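Local coordinates for protein molybdopterin molybdotransferase (Pyrococcus horikoshii, PDB 1UZ5) that probably catalyses insertion of molybdate into adenylyl-molybdopterin, releasing AMP, with magnesium as cofactor, in molybdenum cofactor biosynthesis, at residues 47-53 / 140-146; 182-188 / 247-253; 205-209 / 301-307. All coordinates share one frame; numbering follows the deposited sequence.

Following the chain from its N terminus, interaction 1 comes first: residues 140-146 return to 47-53 and close a loop of 86 residues, rich in strand and without helix, within the MoeA N-terminal region. Interaction 2 opens only after this loop is complete, when 182-188 and 247-253 pair as neighbouring parallel strands of the probable molybdopterin-binding domain. Interaction 3 crosses it, since 205-209 leaves from between those strands and meets 301-307 beyond them, joining the starts of helices 208-219 and 304-322. Interactions 2 and 3 touch, notably through Ser187 and Asp206, whereas the centre of interaction 1 lies about 50 Å from that of interaction 2.

Interaction 1: 47-53 / 140-146; sequences DVPPFDR and MKKGIDI
Val48 and Ile146 form an antiparallel hydrogen-bonded pair, and Arg53 and Met140 form a second one with the register shifted by one residue. In the first, Val48 N donates to Ile146 O (2.7 Å) in the carbonyl plane; Asp145 and Ile146 together face Val48, an arrangement that fits a classic beta bulge, though the position of Val48 O is less certain. In the second, Met140 N reaches Arg53 O almost head-on, while Arg53 N approaches Met140 O tilted 31° from the carbonyl plane. Between the two, Pro49, which follows a cis peptide bond, offers its O to Gly143 N (2.9 Å), inside the type II turn from Lys141 to Ile144.

One side-chain carboxylate also grips the turn. Asp52 OD2 accepts from Lys142 N at 2.8 Å, in a bond that is nearly straight (167°).

Apolar contacts fill in around these bonds. Val48 and Ile146 lie side by side, CB to CB 3.7 Å, and Pro49 CG rests on Met140 CG at 3.6 Å.

The charges are looser. With its CG anti to the backbone N (chi1 177°) and the rest of the chain extended, Lys142 runs past Pro49 O and Pro50 O and crosses Asp47 at about a right angle, its CE 3.3 Å from Asp47 OD2. Lys142 NZ stays 4.2 Å from Asp47 OD2, beyond a salt bridge, while Asp47 OD1 accepts from Lys148 N and Arg53 NE donates to Gly104 O. This surface contact within the MoeA N-terminal region, pairing the loop before strand 53-54 with the loop after strand 139-140, is therefore held chiefly by backbone polar groups, with the charged side chains contributing mainly carboxylate-to-amide bonds and aliphatic packing.

Interaction 2: 182-188 / 247-253; sequences KVAVIST and GDVVVIS
Ala184 N donates to Val249 O and Ala184 O accepts from Val251 N, both at 2.8 Å, so one residue of strand 182-188 bridges two of strand 249-253 in the manner of a parallel sheet. The pattern continues through Ile186, which binds Val251 O and Ser253 N, and ends where Thr188 N meets Ser253 O. At the other end Lys182 O accepts from Asp248 N, with a longer bond from Val249 N, and Lys182 N donates to Asp248 OD2 (2.7 Å), reaching the anti side of that oxygen, 26° out of the carboxylate plane.

Side chains pack on both faces. On one, Val183 CG1 crosses to Val251 CG2 at 3.6 Å; on the other, Ile186 CB lies 4.2 Å from Ile252 CG1. Thr188 holds OG1 between its backbone N and carbonyl carbon (chi1 64°), which turns CG2 onto Ile252 CG2, 3.6 Å away. The OG atoms of Ser187 and Ser253, 4.1 Å apart, are joined by a water that also donates to Ile186 O (2.8 Å).

The two strands are neighbours inside the mixed sheet of the probable molybdopterin-binding domain, between strands 222-229 and 295-300, and helices cover each face. Helix 208-219 lies over Val183 and Val185, helix 233-246 over Ala184 and Ile186. Ser187 OG is further fixed by Asp206.

The chemistry thus divides along the strands: buried aliphatic groups fill the middle, whereas the hydroxyls gather at the C-terminal ends of the parallel strands, where a water bridges two of them.

Interaction 3: 205-209 / 301-307; sequences YDING and PGYPTSC
Asn208 and Pro304, their CA atoms 6.3 Å apart, bring together the first turns of helices 208-219 and 304-322, with Ile207 and Tyr303 at the respective N-cap positions. Both helices start in loops of the probable molybdopterin-binding domain, and an Asx motif spans the start of the first, Asp206 OD1 accepting from Gly209 N (3.0 Å) through its syn lone pair.

The contact is carried by the buried carboxamide of Asn208. Its CG is anti to the carbonyl carbon (chi1 -65°), directing the amide across toward Gly302, just before helix 304-322. There Asn208 ND2 donates to Gly302 O at 2.8 Å; the acceptor lies in the amide plane, whereas the donor sits above the carbonyl plane, 37° out of it. The other end of the group faces the incoming helix, with Asn208 OD1 3.5 Å from Pro304 CA and 3.9 Å from Cys307 CB. Cys307 SG packs beside Asn208 CG. Replacing Asn208 with an alanine would probably leave Gly302 O without this donor and open a gap against Cys307.

Alongside, Ile207 meets Pro304 at about a right angle, CG2 to CG 4.0 Å, a small apolar patch next to the polar one. Outward, Phe372 of helix 368-374 packs on Pro304, and Ser253 touches both Asn208 and Cys307.

The amide is thus held at both its polar atoms, Asn208 ND2 by a carbonyl and Asn208 OD1 by a water that donates to it at 2.6 Å and to Pro304 O at 2.9 Å.

Interaction 1: 47-53 / 140-146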
ATOM      1  N   ASP A  47     -11.875 -23.292   1.606  1.00 24.21           N
ATOM      2  CA  ASP A  47     -12.180 -23.423   0.190  1.00 24.14           C
ATOM      3  C   ASP A  47     -13.371 -22.501  -0.059  1.00 19.25           C
ATOM      4  O   ASP A  47     -14.239 -22.362   0.801  1.00 19.00           O
ATOM      5  CB  ASP A  47     -12.625 -24.850  -0.160  1.00 25.68           C
ATOM      6  CG  ASP A  47     -11.467 -25.814  -0.318  1.00 29.81           C
ATOM      7  OD1 ASP A  47     -10.575 -25.555  -1.161  1.00 29.94           O
ATOM      8  OD2 ASP A  47     -11.462 -26.844   0.391  1.00 39.20           O
ATOM      9  N   VAL A  48     -13.413 -21.899  -1.242  1.00 21.57           N
ATOM     10  CA  VAL A  48     -14.504 -21.026  -1.629  1.00 19.36           C
ATOM     11  C   VAL A  48     -15.000 -21.462  -3.003  1.00 19.62           C
ATOM     12  O   VAL A  48     -14.234 -21.465  -3.962  1.00 26.45           O
ATOM     13  CB  VAL A  48     -14.047 -19.555  -1.745  1.00 30.50           C
ATOM     14  CG1 VAL A  48     -15.239 -18.685  -2.096  1.00 23.66           C
ATOM     15  CG2 VAL A  48     -13.385 -19.097  -0.447  1.00 23.25           C
ATOM     16  N   PRO A  49     -16.280 -21.872  -3.111  1.00 26.22           N
ATOM     17  CA  PRO A  49     -17.242 -21.960  -2.006  1.00 20.07           C
ATOM     18  C   PRO A  49     -16.807 -23.073  -1.056  1.00 21.47           C
ATOM     19  O   PRO A  49     -16.036 -23.950  -1.438  1.00 23.80           O
ATOM     20  CB  PRO A  49     -18.563 -22.264  -2.721  1.00 24.61           C
ATOM     21  CG  PRO A  49     -18.115 -23.069  -3.915  1.00 23.50           C
ATOM     22  CD  PRO A  49     -16.892 -22.309  -4.382  1.00 21.19           C
ATOM     23  N   PRO A  50     -17.278 -23.041   0.199  1.00 20.71           N
ATOM     24  CA  PRO A  50     -16.897 -24.071   1.169  1.00 25.15           C
ATOM     25  C   PRO A  50     -17.652 -25.398   1.031  1.00 24.29           C
ATOM     26  O   PRO A  50     -17.461 -26.309   1.832  1.00 22.33           O
ATOM     27  CB  PRO A  50     -17.143 -23.383   2.511  1.00 20.37           C
ATOM     28  CG  PRO A  50     -18.343 -22.526   2.222  1.00 22.78           C
ATOM     29  CD  PRO A  50     -18.087 -21.978   0.830  1.00 24.69           C
ATOM     30  N   PHE A  51     -18.492 -25.494   0.006  1.00 24.65           N
ATOM     31  CA  PHE A  51     -19.275 -26.696  -0.273  1.00 26.77           C
ATOM     32  C   PHE A  51     -19.746 -26.618  -1.719  1.00 29.24           C
ATOM     33  O   PHE A  51     -19.724 -25.543  -2.321  1.00 25.17           O
ATOM     34  CB  PHE A  51     -20.500 -26.776   0.647  1.00 24.18           C
ATOM     35  CG  PHE A  51     -21.370 -25.541   0.613  1.00 27.50           C
ATOM     36  CD1 PHE A  51     -21.157 -24.495   1.515  1.00 22.52           C
ATOM     37  CD2 PHE A  51     -22.377 -25.406  -0.341  1.00 21.15           C
ATOM     38  CE1 PHE A  51     -21.932 -23.332   1.465  1.00 22.00           C
ATOM     39  CE2 PHE A  51     -23.161 -24.249  -0.402  1.00 25.02           C
ATOM     40  CZ  PHE A  51     -22.935 -23.203   0.506  1.00 21.91           C
ATOM     41  N   ASP A  52     -20.163 -27.749  -2.283  1.00 25.12           N
ATOM     42  CA  ASP A  52     -20.659 -27.754  -3.661  1.00 22.44           C
ATOM     43  C   ASP A  52     -21.986 -27.015  -3.641  1.00 19.96           C
ATOM     44  O   ASP A  52     -22.879 -27.366  -2.876  1.00 19.43           O
ATOM     45  CB  ASP A  52     -20.892 -29.190  -4.155  1.00 27.39           C
ATOM     46  CG  ASP A  52     -19.613 -29.998  -4.232  1.00 29.67           C
ATOM     47  OD1 ASP A  52     -19.702 -31.243  -4.254  1.00 31.20           O
ATOM     48  OD2 ASP A  52     -18.519 -29.394  -4.276  1.00 29.60           O
ATOM     49  N   ARG A  53     -22.129 -25.984  -4.465  1.00 20.30           N
ATOM     50  CA  ARG A  53     -23.383 -25.257  -4.471  1.00 19.00           C
ATOM     51  C   ARG A  53     -24.041 -25.201  -5.838  1.00 21.49           C
ATOM     52  O   ARG A  53     -23.370 -25.188  -6.871  1.00 25.84           O
ATOM     53  CB  ARG A  53     -23.181 -23.841  -3.893  1.00 28.32           C
ATOM     54  CG  ARG A  53     -22.304 -22.907  -4.685  1.00 34.39           C
ATOM     55  CD  ARG A  53     -21.912 -21.659  -3.859  1.00 48.17           C
ATOM     56  NE  ARG A  53     -23.025 -21.057  -3.119  1.00 39.50           N
ATOM     57  CZ  ARG A  53     -22.979 -19.866  -2.518  1.00 51.42           C
ATOM     58  NH1 ARG A  53     -21.876 -19.127  -2.566  1.00 44.30           N
ATOM     59  NH2 ARG A  53     -24.036 -19.406  -1.862  1.00 39.05           N
ATOM     60  N   MET A 140     -21.204 -25.398  -8.711  1.00 27.02           N
ATOM     61  CA  MET A 140     -19.966 -24.661  -8.476  1.00 26.90           C
ATOM     62  C   MET A 140     -19.343 -25.518  -7.388  1.00 25.90           C
ATOM     63  O   MET A 140     -19.771 -25.470  -6.234  1.00 23.15           O
ATOM     64  CB  MET A 140     -20.271 -23.260  -7.946  1.00 22.94           C
ATOM     65  CG  MET A 140     -19.087 -22.527  -7.328  1.00 46.85           C
ATOM     66  SD  MET A 140     -17.829 -22.033  -8.512  1.00 64.15           S
ATOM     67  CE  MET A 140     -18.659 -20.679  -9.345  1.00 47.32           C
ATOM     68  N   LYS A 141     -18.352 -26.323  -7.753  1.00 18.58           N
ATOM     69  CA  LYS A 141     -17.730 -27.214  -6.791  1.00 26.56           C
ATOM     70  C   LYS A 141     -16.912 -26.498  -5.728  1.00 27.41           C
ATOM     71  O   LYS A 141     -16.382 -25.411  -5.956  1.00 23.38           O
ATOM     72  CB  LYS A 141     -16.872 -28.248  -7.525  1.00 28.19           C
ATOM     73  CG  LYS A 141     -17.665 -29.017  -8.585  1.00 36.73           C
ATOM     74  CD  LYS A 141     -16.861 -30.145  -9.208  1.00 36.00           C
ATOM     75  CE  LYS A 141     -16.606 -31.266  -8.215  0.50 19.37           C
ATOM     76  NZ  LYS A 141     -15.775 -32.350  -8.815  0.50 24.83           N
ATOM     77  N   LYS A 142     -16.834 -27.127  -4.561  1.00 18.70           N
ATOM     78  CA  LYS A 142     -16.099 -26.608  -3.418  1.00 25.69           C
ATOM     79  C   LYS A 142     -14.671 -26.205  -3.791  1.00 33.83           C
ATOM     80  O   LYS A 142     -13.921 -27.009  -4.346  1.00 31.30           O
ATOM     81  CB  LYS A 142     -16.061 -27.676  -2.324  1.00 25.18           C
ATOM     82  CG  LYS A 142     -15.253 -27.308  -1.090  1.00 36.20           C
ATOM     83  CD  LYS A 142     -15.244 -28.457  -0.092  1.00 38.60           C
ATOM     84  CE  LYS A 142     -14.470 -28.093   1.164  1.00 53.95           C
ATOM     85  NZ  LYS A 142     -14.389 -29.228   2.124  1.00 54.81           N
ATOM     86  N   GLY A 143     -14.304 -24.960  -3.502  1.00 26.07           N
ATOM     87  CA  GLY A 143     -12.955 -24.501  -3.792  1.00 20.70           C
ATOM     88  C   GLY A 143     -12.630 -24.048  -5.203  1.00 26.15           C
ATOM     89  O   GLY A 143     -11.488 -23.684  -5.481  1.00 28.86           O
ATOM     90  N   ILE A 144     -13.614 -24.056  -6.094  1.00 24.85           N
ATOM     91  CA  ILE A 144     -13.388 -23.632  -7.477  1.00 30.09           C
ATOM     92  C   ILE A 144     -13.235 -22.113  -7.630  1.00 34.31           C
ATOM     93  O   ILE A 144     -12.642 -21.634  -8.599  1.00 27.24           O
ATOM     94  CB  ILE A 144     -14.526 -24.145  -8.396  1.00 38.90           C
ATOM     95  CG1 ILE A 144     -14.250 -25.598  -8.787  1.00 52.52           C
ATOM     96  CG2 ILE A 144     -14.623 -23.303  -9.658  1.00 51.04           C
ATOM     97  CD1 ILE A 144     -13.966 -26.520  -7.619  1.00 54.22           C
ATOM     98  N   ASP A 145     -13.772 -21.360  -6.674  1.00 27.88           N
ATOM     99  CA  ASP A 145     -13.666 -19.901  -6.695  1.00 26.86           C
ATOM    100  C   ASP A 145     -12.263 -19.614  -6.149  1.00 28.14           C
ATOM    101  O   ASP A 145     -11.409 -19.061  -6.842  1.00 30.86           O
ATOM    102  CB  ASP A 145     -14.733 -19.288  -5.777  1.00 29.29           C
ATOM    103  CG  ASP A 145     -14.880 -17.778  -5.953  1.00 29.57           C
ATOM    104  OD1 ASP A 145     -13.938 -17.122  -6.440  1.00 27.70           O
ATOM    105  OD2 ASP A 145     -15.946 -17.245  -5.578  1.00 28.39           O
ATOM    106  N   ILE A 146     -12.036 -20.016  -4.902  1.00 24.93           N
ATOM    107  CA  ILE A 146     -10.743 -19.844  -4.247  1.00 28.68           C
ATOM    108  C   ILE A 146     -10.364 -21.126  -3.497  1.00 28.24           C
ATOM    109  O   ILE A 146     -11.072 -21.565  -2.590  1.00 24.41           O
ATOM    110  CB  ILE A 146     -10.763 -18.668  -3.242  1.00 33.59           C
ATOM    111  CG1 ILE A 146     -10.922 -17.339  -3.988  1.00 26.12           C
ATOM    112  CG2 ILE A 146      -9.483 -18.664  -2.425  1.00 31.38           C
ATOM    113  CD1 ILE A 146     -11.006 -16.127  -3.081  1.00 32.67           C
TER

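Interaction 2: 182-188 / 247-253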
ATOM      1  N   LYS A 182       7.334   5.192  13.961  1.00 29.08           N
ATOM      2  CA  LYS A 182       7.205   6.557  14.444  1.00 30.26           C
ATOM      3  C   LYS A 182       8.352   7.435  13.971  1.00 27.52           C
ATOM      4  O   LYS A 182       9.521   7.088  14.131  1.00 27.11           O
ATOM      5  CB  LYS A 182       7.151   6.580  15.967  1.00 36.43           C
ATOM      6  CG  LYS A 182       5.930   5.916  16.562  1.00 37.49           C
ATOM      7  CD  LYS A 182       5.972   6.009  18.079  1.00 38.51           C
ATOM      8  CE  LYS A 182       4.720   5.412  18.705  1.00 48.57           C
ATOM      9  NZ  LYS A 182       4.765   5.485  20.190  1.00 63.84           N
ATOM     10  N   VAL A 183       8.013   8.570  13.375  1.00 30.89           N
ATOM     11  CA  VAL A 183       9.029   9.506  12.899  1.00 28.76           C
ATOM     12  C   VAL A 183       8.833  10.854  13.588  1.00 30.92           C
ATOM     13  O   VAL A 183       7.815  11.516  13.387  1.00 27.04           O
ATOM     14  CB  VAL A 183       8.936   9.712  11.382  1.00 34.59           C
ATOM     15  CG1 VAL A 183      10.027  10.678  10.920  1.00 27.05           C
ATOM     16  CG2 VAL A 183       9.072   8.373  10.669  1.00 26.95           C
ATOM     17  N   ALA A 184       9.797  11.239  14.421  1.00 29.94           N
ATOM     18  CA  ALA A 184       9.739  12.514  15.131  1.00 26.20           C
ATOM     19  C   ALA A 184      10.265  13.578  14.169  1.00 27.92           C
ATOM     20  O   ALA A 184      11.382  13.462  13.653  1.00 22.92           O
ATOM     21  CB  ALA A 184      10.605  12.458  16.387  1.00 23.89           C
ATOM     22  N   VAL A 185       9.454  14.606  13.932  1.00 27.32           N
ATOM     23  CA  VAL A 185       9.815  15.673  13.005  1.00 28.59           C
ATOM     24  C   VAL A 185      10.068  17.007  13.693  1.00 24.40           C
ATOM     25  O   VAL A 185       9.294  17.430  14.552  1.00 22.87           O
ATOM     26  CB  VAL A 185       8.712  15.874  11.952  1.00 27.36           C
ATOM     27  CG1 VAL A 185       9.085  17.029  11.020  1.00 22.95           C
ATOM     28  CG2 VAL A 185       8.508  14.580  11.164  1.00 21.21           C
ATOM     29  N   ILE A 186      11.159  17.658  13.293  1.00 23.64           N
ATOM     30  CA  ILE A 186      11.552  18.952  13.845  1.00 28.33           C
ATOM     31  C   ILE A 186      11.804  19.988  12.741  1.00 20.64           C
ATOM     32  O   ILE A 186      12.381  19.667  11.704  1.00 26.21           O
ATOM     33  CB  ILE A 186      12.857  18.823  14.674  1.00 26.80           C
ATOM     34  CG1 ILE A 186      12.602  17.976  15.922  1.00 22.86           C
ATOM     35  CG2 ILE A 186      13.386  20.214  15.054  1.00 32.84           C
ATOM     36  CD1 ILE A 186      13.879  17.520  16.625  1.00 22.32           C
ATOM     37  N   SER A 187      11.355  21.222  12.967  1.00 25.21           N
ATOM     38  CA  SER A 187      11.592  22.319  12.019  1.00 27.82           C
ATOM     39  C   SER A 187      12.561  23.290  12.702  1.00 26.37           C
ATOM     40  O   SER A 187      12.339  23.687  13.846  1.00 26.15           O
ATOM     41  CB  SER A 187      10.287  23.047  11.675  1.00 24.54           C
ATOM     42  OG  SER A 187       9.467  22.250  10.835  1.00 32.06           O
ATOM     43  N   THR A 188      13.637  23.663  12.016  1.00 24.27           N
ATOM     44  CA  THR A 188      14.617  24.574  12.612  1.00 34.09           C
ATOM     45  C   THR A 188      14.762  25.888  11.848  1.00 32.26           C
ATOM     46  O   THR A 188      14.826  25.904  10.619  1.00 31.49           O
ATOM     47  CB  THR A 188      16.015  23.923  12.706  1.00 31.37           C
ATOM     48  OG1 THR A 188      16.511  23.653  11.391  1.00 44.66           O
ATOM     49  CG2 THR A 188      15.945  22.622  13.491  1.00 29.83           C
ATOM     50  N   GLY A 247      10.461   8.810  18.854  1.00 31.11           N
ATOM     51  CA  GLY A 247      10.422   8.150  17.561  1.00 31.38           C
ATOM     52  C   GLY A 247      11.432   7.048  17.308  1.00 33.12           C
ATOM     53  O   GLY A 247      12.340   6.818  18.103  1.00 36.96           O
ATOM     54  N   ASP A 248      11.249   6.356  16.187  1.00 34.30           N
ATOM     55  CA  ASP A 248      12.142   5.286  15.766  1.00 27.52           C
ATOM     56  C   ASP A 248      13.119   5.949  14.807  1.00 32.80           C
ATOM     57  O   ASP A 248      14.210   5.446  14.541  1.00 27.25           O
ATOM     58  CB  ASP A 248      11.366   4.200  15.018  1.00 32.43           C
ATOM     59  CG  ASP A 248      10.234   3.620  15.841  1.00 44.63           C
ATOM     60  OD1 ASP A 248      10.495   3.172  16.979  1.00 46.48           O
ATOM     61  OD2 ASP A 248       9.085   3.613  15.347  1.00 38.90           O
ATOM     62  N   VAL A 249      12.690   7.093  14.285  1.00 27.72           N
ATOM     63  CA  VAL A 249      13.477   7.871  13.342  1.00 26.06           C
ATOM     64  C   VAL A 249      13.218   9.349  13.603  1.00 28.66           C
ATOM     65  O   VAL A 249      12.113   9.730  13.974  1.00 28.52           O
ATOM     66  CB  VAL A 249      13.067   7.549  11.888  1.00 29.98           C
ATOM     67  CG1 VAL A 249      13.766   8.501  10.919  1.00 23.97           C
ATOM     68  CG2 VAL A 249      13.413   6.107  11.559  1.00 32.13           C
ATOM     69  N   VAL A 250      14.245  10.177  13.425  1.00 33.86           N
ATOM     70  CA  VAL A 250      14.105  11.614  13.624  1.00 28.23           C
ATOM     71  C   VAL A 250      14.429  12.307  12.306  1.00 25.57           C
ATOM     72  O   VAL A 250      15.412  11.972  11.646  1.00 23.86           O
ATOM     73  CB  VAL A 250      15.057  12.136  14.731  1.00 29.06           C
ATOM     74  CG1 VAL A 250      14.932  13.661  14.860  1.00 30.14           C
ATOM     75  CG2 VAL A 250      14.713  11.482  16.057  1.00 20.34           C
ATOM     76  N   VAL A 251      13.578  13.241  11.903  1.00 26.71           N
ATOM     77  CA  VAL A 251      13.813  13.973  10.669  1.00 26.29           C
ATOM     78  C   VAL A 251      13.765  15.458  10.988  1.00 31.49           C
ATOM     79  O   VAL A 251      12.813  15.949  11.601  1.00 22.94           O
ATOM     80  CB  VAL A 251      12.762  13.647   9.583  1.00 30.20           C
ATOM     81  CG1 VAL A 251      13.042  14.472   8.332  1.00 29.87           C
ATOM     82  CG2 VAL A 251      12.821  12.172   9.225  1.00 22.30           C
ATOM     83  N   ILE A 252      14.813  16.160  10.577  1.00 31.77           N
ATOM     84  CA  ILE A 252      14.936  17.590  10.829  1.00 31.16           C
ATOM     85  C   ILE A 252      15.081  18.333   9.507  1.00 25.01           C
ATOM     86  O   ILE A 252      15.815  17.897   8.623  1.00 31.46           O
ATOM     87  CB  ILE A 252      16.189  17.874  11.695  1.00 31.29           C
ATOM     88  CG1 ILE A 252      16.161  16.993  12.947  1.00 32.57           C
ATOM     89  CG2 ILE A 252      16.243  19.346  12.082  1.00 27.55           C
ATOM     90  CD1 ILE A 252      17.478  16.905  13.677  1.00 34.92           C
ATOM     91  N   SER A 253      14.359  19.440   9.363  1.00 25.13           N
ATOM     92  CA  SER A 253      14.463  20.258   8.159  1.00 31.76           C
ATOM     93  C   SER A 253      14.751  21.690   8.602  1.00 26.78           C
ATOM     94  O   SER A 253      14.228  22.155   9.617  1.00 34.64           O
ATOM     95  CB  SER A 253      13.171  20.225   7.337  1.00 27.83           C
ATOM     96  OG  SER A 253      12.146  20.970   7.965  1.00 37.99           O
TER
HETATM   97  O   HOH W   1      10.515  19.891   9.581  1.00 31.98           O

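Interaction 3: 205-209 / 301-307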
ATOM      1  N   TYR A 205       5.559  31.046   8.744  1.00 23.62           N
ATOM      2  CA  TYR A 205       4.951  29.858   9.340  1.00 27.04           C
ATOM      3  C   TYR A 205       5.623  28.584   8.857  1.00 25.23           C
ATOM      4  O   TYR A 205       6.102  28.510   7.727  1.00 20.80           O
ATOM      5  CB  TYR A 205       3.464  29.798   8.991  1.00 19.21           C
ATOM      6  CG  TYR A 205       2.634  30.832   9.695  1.00 23.13           C
ATOM      7  CD1 TYR A 205       2.461  30.788  11.075  1.00 24.07           C
ATOM      8  CD2 TYR A 205       2.005  31.852   8.979  1.00 24.42           C
ATOM      9  CE1 TYR A 205       1.676  31.733  11.726  1.00 29.85           C
ATOM     10  CE2 TYR A 205       1.222  32.798   9.618  1.00 24.72           C
ATOM     11  CZ  TYR A 205       1.058  32.733  10.990  1.00 24.48           C
ATOM     12  OH  TYR A 205       0.269  33.664  11.620  1.00 27.25           O
ATOM     13  N   ASP A 206       5.650  27.574   9.717  1.00 25.50           N
ATOM     14  CA  ASP A 206       6.244  26.298   9.349  1.00 23.81           C
ATOM     15  C   ASP A 206       5.475  25.699   8.184  1.00 19.34           C
ATOM     16  O   ASP A 206       4.262  25.862   8.088  1.00 19.67           O
ATOM     17  CB  ASP A 206       6.175  25.304  10.512  1.00 27.80           C
ATOM     18  CG  ASP A 206       6.474  23.880  10.074  1.00 35.48           C
ATOM     19  OD1 ASP A 206       7.644  23.602   9.743  1.00 29.26           O
ATOM     20  OD2 ASP A 206       5.538  23.043  10.044  1.00 34.33           O
ATOM     21  N   ILE A 207       6.185  25.019   7.297  1.00 25.26           N
ATOM     22  CA  ILE A 207       5.535  24.350   6.187  1.00 25.04           C
ATOM     23  C   ILE A 207       6.038  22.909   6.075  1.00 27.06           C
ATOM     24  O   ILE A 207       5.257  21.991   5.810  1.00 25.30           O
ATOM     25  CB  ILE A 207       5.770  25.074   4.842  1.00 26.14           C
ATOM     26  CG1 ILE A 207       5.075  24.293   3.722  1.00 25.43           C
ATOM     27  CG2 ILE A 207       7.261  25.217   4.572  1.00 23.15           C
ATOM     28  CD1 ILE A 207       5.104  24.978   2.367  1.00 36.06           C
ATOM     29  N   ASN A 208       7.335  22.710   6.292  1.00 18.34           N
ATOM     30  CA  ASN A 208       7.926  21.377   6.189  1.00 25.41           C
ATOM     31  C   ASN A 208       7.528  20.398   7.292  1.00 23.63           C
ATOM     32  O   ASN A 208       7.426  19.199   7.048  1.00 29.96           O
ATOM     33  CB  ASN A 208       9.451  21.468   6.139  1.00 20.39           C
ATOM     34  CG  ASN A 208       9.953  22.163   4.889  1.00 32.31           C
ATOM     35  OD1 ASN A 208       9.413  21.976   3.802  1.00 26.74           O
ATOM     36  ND2 ASN A 208      11.000  22.958   5.037  1.00 27.64           N
ATOM     37  N   GLY A 209       7.321  20.908   8.499  1.00 20.69           N
ATOM     38  CA  GLY A 209       6.942  20.052   9.609  1.00 27.77           C
ATOM     39  C   GLY A 209       5.646  19.319   9.309  1.00 28.83           C
ATOM     40  O   GLY A 209       5.578  18.095   9.403  1.00 26.05           O
ATOM     41  N   PRO A 301      17.258  19.775   3.894  1.00 27.00           N
ATOM     42  CA  PRO A 301      17.211  21.189   3.505  1.00 33.02           C
ATOM     43  C   PRO A 301      15.904  21.854   3.935  1.00 37.97           C
ATOM     44  O   PRO A 301      14.871  21.190   4.064  1.00 36.77           O
ATOM     45  CB  PRO A 301      17.331  21.137   1.983  1.00 32.80           C
ATOM     46  CG  PRO A 301      18.113  19.885   1.739  1.00 33.96           C
ATOM     47  CD  PRO A 301      17.489  18.920   2.717  1.00 29.39           C
ATOM     48  N   GLY A 302      15.953  23.166   4.142  1.00 31.23           N
ATOM     49  CA  GLY A 302      14.766  23.902   4.541  1.00 29.22           C
ATOM     50  C   GLY A 302      13.891  24.324   3.372  1.00 29.25           C
ATOM     51  O   GLY A 302      12.698  24.570   3.548  1.00 29.22           O
ATOM     52  N   TYR A 303      14.472  24.429   2.179  1.00 31.51           N
ATOM     53  CA  TYR A 303      13.699  24.812   1.000  1.00 29.79           C
ATOM     54  C   TYR A 303      12.703  23.679   0.731  1.00 33.70           C
ATOM     55  O   TYR A 303      13.105  22.546   0.484  1.00 31.25           O
ATOM     56  CB  TYR A 303      14.616  24.989  -0.211  1.00 30.44           C
ATOM     57  CG  TYR A 303      13.935  25.650  -1.384  1.00 29.64           C
ATOM     58  CD1 TYR A 303      13.452  26.957  -1.283  1.00 35.00           C
ATOM     59  CD2 TYR A 303      13.751  24.972  -2.587  1.00 31.86           C
ATOM     60  CE1 TYR A 303      12.802  27.572  -2.346  1.00 32.16           C
ATOM     61  CE2 TYR A 303      13.099  25.581  -3.662  1.00 31.19           C
ATOM     62  CZ  TYR A 303      12.626  26.880  -3.530  1.00 30.97           C
ATOM     63  OH  TYR A 303      11.954  27.483  -4.567  1.00 35.46           O
ATOM     64  N   PRO A 304      11.392  23.977   0.770  1.00 35.55           N
ATOM     65  CA  PRO A 304      10.303  23.015   0.549  1.00 32.58           C
ATOM     66  C   PRO A 304      10.504  21.895  -0.478  1.00 30.15           C
ATOM     67  O   PRO A 304      10.442  20.721  -0.120  1.00 28.09           O
ATOM     68  CB  PRO A 304       9.119  23.918   0.222  1.00 39.11           C
ATOM     69  CG  PRO A 304       9.364  25.077   1.144  1.00 32.14           C
ATOM     70  CD  PRO A 304      10.849  25.339   0.923  1.00 29.65           C
ATOM     71  N   THR A 305      10.735  22.239  -1.743  1.00 26.19           N
ATOM     72  CA  THR A 305      10.928  21.213  -2.769  1.00 26.89           C
ATOM     73  C   THR A 305      12.209  20.401  -2.571  1.00 31.93           C
ATOM     74  O   THR A 305      12.295  19.251  -3.007  1.00 31.41           O
ATOM     75  CB  THR A 305      10.958  21.818  -4.189  1.00 30.86           C
ATOM     76  OG1 THR A 305      12.094  22.677  -4.320  1.00 43.49           O
ATOM     77  CG2 THR A 305       9.691  22.615  -4.456  1.00 28.17           C
ATOM     78  N   SER A 306      13.206  21.000  -1.925  1.00 28.66           N
ATOM     79  CA  SER A 306      14.471  20.313  -1.673  1.00 32.38           C
ATOM     80  C   SER A 306      14.293  19.336  -0.517  1.00 28.89           C
ATOM     81  O   SER A 306      14.869  18.248  -0.513  1.00 29.09           O
ATOM     82  CB  SER A 306      15.572  21.323  -1.335  1.00 29.79           C
ATOM     83  OG  SER A 306      15.754  22.237  -2.400  1.00 33.93           O
ATOM     84  N   CYS A 307      13.501  19.743   0.467  1.00 26.32           N
ATOM     85  CA  CYS A 307      13.209  18.906   1.625  1.00 27.86           C
ATOM     86  C   CYS A 307      12.428  17.698   1.119  1.00 32.60           C
ATOM     87  O   CYS A 307      12.696  16.558   1.500  1.00 28.12           O
ATOM     88  CB  CYS A 307      12.355  19.685   2.624  1.00 22.69           C
ATOM     89  SG  CYS A 307      11.822  18.770   4.080  1.00 28.65           S
TER
HETATM   90  O   HOH W   2       8.704  20.108   2.067  1.00 28.35           O